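Local coordinates for protein putative agmatine deiminase (Streptococcus mutans, PDB 2EWO) that probably hydrolyses agmatine to N-carbamoylputrescine and ammonia, at residues 2-13 with 142-153. Residues are numbered along the deposited sequence; the frame is centred on the assembly and turned at random.
Sequences AKRIKNTTPKQD and RKVCEIEGVDSY
The ring of Y153 is sandwiched between I5 and P10 by CH-pi contacts: I5 CG2 sits over the centre of one face, 3.3 Å from the ring centroid, and P10 CG over the other, 3.5 Å from it. A flat aromatic suits a slot between the methyl of a beta-branched isoleucine and a rigid pyrrolidine. T8 O lies at the ring edge, 3.4 Å from Y153 CE2, while Y153 OH reaches D13 OD2 in a weak 2.8 Å hydrogen bond; R114 binds both the phenol and this carboxylate. The R4 guanidinium has R142 CD over one face and S152 OG at its edge, closest to R4 CD. Bends at chi2 (-113°) and chi3 lay R4 across R142; D117 pairs with R4, consistent with offsetting the proximity of two cations. Residues 4-5 run parallel to strand 152-155, as a short, loosely bonded strand, outermost within this chain, of a mixed sheet. At the first modelled residue, R142 NH2 gives A2 O a nearly straight bond (3.1 Å, 171°) in the guanidinium plane but tilted from the carbonyl plane, which a long arginine can send from the last turns of helix 137-146. D151 takes two bonds from K3, OD1 from the backbone N and OD2 from NZ in a 2.8 Å salt bridge.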
loop_
_atom_site.group_PDB
_atom_site.type_symbol
_atom_site.label_atom_id
_atom_site.label_comp_id
_atom_site.label_asym_id
_atom_site.label_seq_id
_atom_site.Cartn_x
_atom_site.Cartn_y
_atom_site.Cartn_z
ATOM N N ALA A 2 -21.429 -16.788 -4.693
ATOM C CA ALA A 2 -19.999 -16.941 -5.098
ATOM C C ALA A 2 -19.279 -17.870 -4.122
ATOM O O ALA A 2 -18.325 -17.466 -3.457
ATOM C CB ALA A 2 -19.319 -15.569 -5.142
ATOM N N LYS A 3 -19.748 -19.114 -4.048
ATOM C CA LYS A 3 -19.164 -20.104 -3.154
ATOM C C LYS A 3 -18.145 -21.019 -3.831
ATOM O O LYS A 3 -17.734 -20.778 -4.968
ATOM C CB LYS A 3 -20.261 -20.940 -2.485
ATOM C CG LYS A 3 -21.041 -21.868 -3.401
ATOM C CD LYS A 3 -22.061 -22.695 -2.613
ATOM C CE LYS A 3 -22.778 -23.720 -3.507
ATOM N NZ LYS A 3 -23.623 -23.109 -4.597
ATOM N N ARG A 4 -17.735 -22.068 -3.120
ATOM C CA ARG A 4 -16.737 -23.016 -3.621
ATOM C C ARG A 4 -17.173 -24.464 -3.486
ATOM O O ARG A 4 -17.258 -24.990 -2.384
ATOM C CB ARG A 4 -15.405 -22.846 -2.869
ATOM C CG ARG A 4 -14.659 -21.546 -3.157
ATOM C CD ARG A 4 -13.334 -21.764 -3.895
ATOM N NE ARG A 4 -12.177 -21.523 -3.027
ATOM C CZ ARG A 4 -10.993 -21.073 -3.442
ATOM N NH1 ARG A 4 -10.788 -20.804 -4.732
ATOM N NH2 ARG A 4 -10.015 -20.877 -2.564
ATOM N N ILE A 5 -17.447 -25.108 -4.611
ATOM C CA ILE A 5 -17.822 -26.514 -4.581
ATOM C C ILE A 5 -16.544 -27.254 -4.230
ATOM O O ILE A 5 -15.492 -26.991 -4.816
ATOM C CB ILE A 5 -18.316 -26.988 -5.943
ATOM C CG1 ILE A 5 -18.265 -28.515 -6.006
ATOM C CG2 ILE A 5 -17.497 -26.322 -7.031
ATOM C CD1 ILE A 5 -19.198 -29.196 -5.013
ATOM N N LYS A 6 -16.627 -28.190 -3.291
ATOM C CA LYS A 6 -15.417 -28.886 -2.898
ATOM C C LYS A 6 -15.421 -30.397 -2.792
ATOM O O LYS A 6 -14.359 -30.995 -2.636
ATOM C CB LYS A 6 -14.891 -28.282 -1.595
ATOM C CG LYS A 6 -15.962 -27.899 -0.578
ATOM C CD LYS A 6 -15.333 -27.241 0.651
ATOM C CE LYS A 6 -14.520 -26.001 0.277
ATOM N NZ LYS A 6 -13.870 -25.349 1.452
ATOM N N ASN A 7 -16.578 -31.034 -2.895
ATOM C CA ASN A 7 -16.584 -32.485 -2.779
ATOM C C ASN A 7 -16.762 -33.265 -4.068
ATOM O O ASN A 7 -16.826 -34.493 -4.053
ATOM C CB ASN A 7 -17.627 -32.916 -1.757
ATOM C CG ASN A 7 -17.095 -32.848 -0.341
ATOM O OD1 ASN A 7 -16.173 -33.589 0.024
ATOM N ND2 ASN A 7 -17.657 -31.948 0.464
ATOM N N THR A 8 -16.817 -32.556 -5.185
ATOM C CA THR A 8 -17.001 -33.204 -6.468
ATOM C C THR A 8 -16.212 -32.465 -7.534
ATOM O O THR A 8 -15.765 -31.339 -7.320
ATOM C CB THR A 8 -18.477 -33.218 -6.850
ATOM O OG1 THR A 8 -18.984 -31.879 -6.814
ATOM C CG2 THR A 8 -19.271 -34.075 -5.876
ATOM N N THR A 9 -16.047 -33.102 -8.687
ATOM C CA THR A 9 -15.297 -32.503 -9.781
ATOM C C THR A 9 -16.197 -32.164 -10.960
ATOM O O THR A 9 -17.230 -32.807 -11.176
ATOM C CB THR A 9 -14.197 -33.451 -10.279
ATOM O OG1 THR A 9 -13.298 -32.732 -11.131
ATOM C CG2 THR A 9 -14.806 -34.603 -11.070
ATOM N N PRO A 10 -15.806 -31.152 -11.754
ATOM C CA PRO A 10 -16.587 -30.728 -12.920
ATOM C C PRO A 10 -17.102 -31.881 -13.790
ATOM O O PRO A 10 -18.202 -31.805 -14.340
ATOM C CB PRO A 10 -15.609 -29.825 -13.665
ATOM C CG PRO A 10 -14.868 -29.181 -12.556
ATOM C CD PRO A 10 -14.583 -30.342 -11.632
ATOM N N LYS A 11 -16.308 -32.943 -13.912
ATOM C CA LYS A 11 -16.705 -34.096 -14.714
ATOM C C LYS A 11 -17.988 -34.695 -14.157
ATOM O O LYS A 11 -18.920 -34.985 -14.900
ATOM C CB LYS A 11 -15.603 -35.163 -14.720
ATOM C CG LYS A 11 -15.951 -36.420 -15.531
ATOM C CD LYS A 11 -15.003 -37.583 -15.243
ATOM C CE LYS A 11 -13.615 -37.362 -15.832
ATOM N NZ LYS A 11 -13.608 -37.484 -17.314
ATOM N N GLN A 12 -18.027 -34.874 -12.842
ATOM C CA GLN A 12 -19.192 -35.439 -12.184
ATOM C C GLN A 12 -20.328 -34.438 -12.169
ATOM O O GLN A 12 -21.488 -34.798 -12.383
ATOM C CB GLN A 12 -18.851 -35.801 -10.750
ATOM C CG GLN A 12 -17.482 -36.390 -10.603
ATOM C CD GLN A 12 -16.910 -36.147 -9.228
ATOM O OE1 GLN A 12 -15.743 -36.434 -8.970
ATOM N NE2 GLN A 12 -17.731 -35.615 -8.332
ATOM N N ASP A 13 -19.986 -33.179 -11.906
ATOM C CA ASP A 13 -20.972 -32.096 -11.838
ATOM C C ASP A 13 -21.567 -31.720 -13.193
ATOM O O ASP A 13 -22.517 -30.939 -13.263
ATOM C CB ASP A 13 -20.341 -30.857 -11.190
ATOM C CG ASP A 13 -20.084 -31.041 -9.707
ATOM O OD1 ASP A 13 -19.627 -32.135 -9.318
ATOM O OD2 ASP A 13 -20.331 -30.087 -8.938
ATOM N N ARG A 142 -9.913 -16.034 -7.627
ATOM C CA ARG A 142 -11.006 -16.069 -6.659
ATOM C C ARG A 142 -11.775 -14.751 -6.694
ATOM O O ARG A 142 -13.003 -14.742 -6.717
ATOM C CB ARG A 142 -10.451 -16.294 -5.252
ATOM C CG ARG A 142 -11.501 -16.460 -4.165
ATOM C CD ARG A 142 -12.065 -17.864 -4.174
ATOM N NE ARG A 142 -13.186 -18.050 -3.255
ATOM C CZ ARG A 142 -14.450 -17.722 -3.523
ATOM N NH1 ARG A 142 -14.770 -17.182 -4.690
ATOM N NH2 ARG A 142 -15.403 -17.962 -2.632
ATOM N N LYS A 143 -11.040 -13.642 -6.703
ATOM C CA LYS A 143 -11.647 -12.310 -6.727
ATOM C C LYS A 143 -12.576 -12.077 -7.926
ATOM O O LYS A 143 -13.673 -11.531 -7.792
ATOM C CB LYS A 143 -10.568 -11.220 -6.739
ATOM C CG LYS A 143 -9.865 -10.919 -5.416
ATOM C CD LYS A 143 -8.872 -9.755 -5.623
ATOM C CE LYS A 143 -7.925 -9.520 -4.442
ATOM N NZ LYS A 143 -6.862 -8.507 -4.747
ATOM N N VAL A 144 -12.125 -12.476 -9.106
ATOM C CA VAL A 144 -12.929 -12.294 -10.298
ATOM C C VAL A 144 -14.165 -13.215 -10.297
ATOM O O VAL A 144 -15.192 -12.876 -10.878
ATOM C CB VAL A 144 -12.062 -12.505 -11.556
ATOM C CG1 VAL A 144 -11.462 -13.876 -11.512
ATOM C CG2 VAL A 144 -12.890 -12.309 -12.814
ATOM N N CYS A 145 -14.085 -14.371 -9.653
ATOM C CA CYS A 145 -15.264 -15.220 -9.602
ATOM C C CYS A 145 -16.255 -14.621 -8.614
ATOM O O CYS A 145 -17.429 -14.962 -8.637
ATOM C CB CYS A 145 -14.941 -16.633 -9.121
ATOM S SG CYS A 145 -14.181 -17.719 -10.319
ATOM N N GLU A 146 -15.795 -13.738 -7.738
ATOM C CA GLU A 146 -16.692 -13.167 -6.741
ATOM C C GLU A 146 -17.603 -12.107 -7.283
ATOM O O GLU A 146 -18.791 -12.078 -6.960
ATOM C CB GLU A 146 -15.899 -12.568 -5.583
ATOM C CG GLU A 146 -15.623 -13.520 -4.437
ATOM C CD GLU A 146 -16.886 -13.947 -3.680
ATOM O OE1 GLU A 146 -17.666 -13.069 -3.243
ATOM O OE2 GLU A 146 -17.085 -15.172 -3.507
ATOM N N ILE A 147 -17.035 -11.225 -8.093
ATOM C CA ILE A 147 -17.797 -10.128 -8.662
ATOM C C ILE A 147 -18.563 -10.573 -9.878
ATOM O O ILE A 147 -19.083 -9.747 -10.615
ATOM C CB ILE A 147 -16.893 -8.959 -9.080
ATOM C CG1 ILE A 147 -16.236 -9.252 -10.422
ATOM C CG2 ILE A 147 -15.807 -8.757 -8.045
ATOM C CD1 ILE A 147 -15.419 -8.093 -10.928
ATOM N N GLU A 148 -18.638 -11.879 -10.090
ATOM C CA GLU A 148 -19.353 -12.385 -11.248
ATOM C C GLU A 148 -20.442 -13.363 -10.834
ATOM O O GLU A 148 -21.267 -13.765 -11.654
ATOM C CB GLU A 148 -18.373 -13.052 -12.214
ATOM C CG GLU A 148 -18.919 -13.272 -13.622
ATOM C CD GLU A 148 -19.301 -11.977 -14.336
ATOM O OE1 GLU A 148 -18.603 -10.953 -14.143
ATOM O OE2 GLU A 148 -20.294 -11.994 -15.103
ATOM N N GLY A 149 -20.443 -13.728 -9.557
ATOM C CA GLY A 149 -21.442 -14.647 -9.047
ATOM C C GLY A 149 -21.318 -16.023 -9.658
ATOM O O GLY A 149 -22.283 -16.556 -10.205
ATOM N N VAL A 150 -20.130 -16.601 -9.551
ATOM C CA VAL A 150 -19.867 -17.913 -10.109
ATOM C C VAL A 150 -19.010 -18.744 -9.171
ATOM O O VAL A 150 -17.900 -18.345 -8.808
ATOM C CB VAL A 150 -19.171 -17.783 -11.498
ATOM C CG1 VAL A 150 -18.214 -16.614 -11.487
ATOM C CG2 VAL A 150 -18.433 -19.064 -11.854
ATOM N N ASP A 151 -19.540 -19.902 -8.783
ATOM C CA ASP A 151 -18.845 -20.818 -7.880
ATOM C C ASP A 151 -17.539 -21.295 -8.517
ATOM O O ASP A 151 -17.281 -21.020 -9.685
ATOM C CB ASP A 151 -19.757 -22.004 -7.541
ATOM C CG ASP A 151 -21.067 -21.566 -6.865
ATOM O OD1 ASP A 151 -21.171 -20.383 -6.474
ATOM O OD2 ASP A 151 -21.994 -22.400 -6.719
ATOM N N SER A 152 -16.704 -21.996 -7.763
ATOM C CA SER A 152 -15.447 -22.449 -8.327
ATOM C C SER A 152 -14.938 -23.701 -7.660
ATOM O O SER A 152 -15.318 -24.017 -6.538
ATOM C CB SER A 152 -14.391 -21.357 -8.198
ATOM O OG SER A 152 -14.149 -21.068 -6.833
ATOM N N TYR A 153 -14.074 -24.410 -8.382
ATOM C CA TYR A 153 -13.456 -25.634 -7.905
ATOM C C TYR A 153 -12.006 -25.281 -7.643
ATOM O O TYR A 153 -11.384 -24.617 -8.473
ATOM C CB TYR A 153 -13.495 -26.727 -8.974
ATOM C CG TYR A 153 -14.879 -27.156 -9.405
ATOM C CD1 TYR A 153 -15.612 -26.415 -10.338
ATOM C CD2 TYR A 153 -15.468 -28.287 -8.854
ATOM C CE1 TYR A 153 -16.907 -26.787 -10.704
ATOM C CE2 TYR A 153 -16.751 -28.667 -9.208
ATOM C CZ TYR A 153 -17.468 -27.910 -10.125
ATOM O OH TYR A 153 -18.771 -28.251 -10.379
#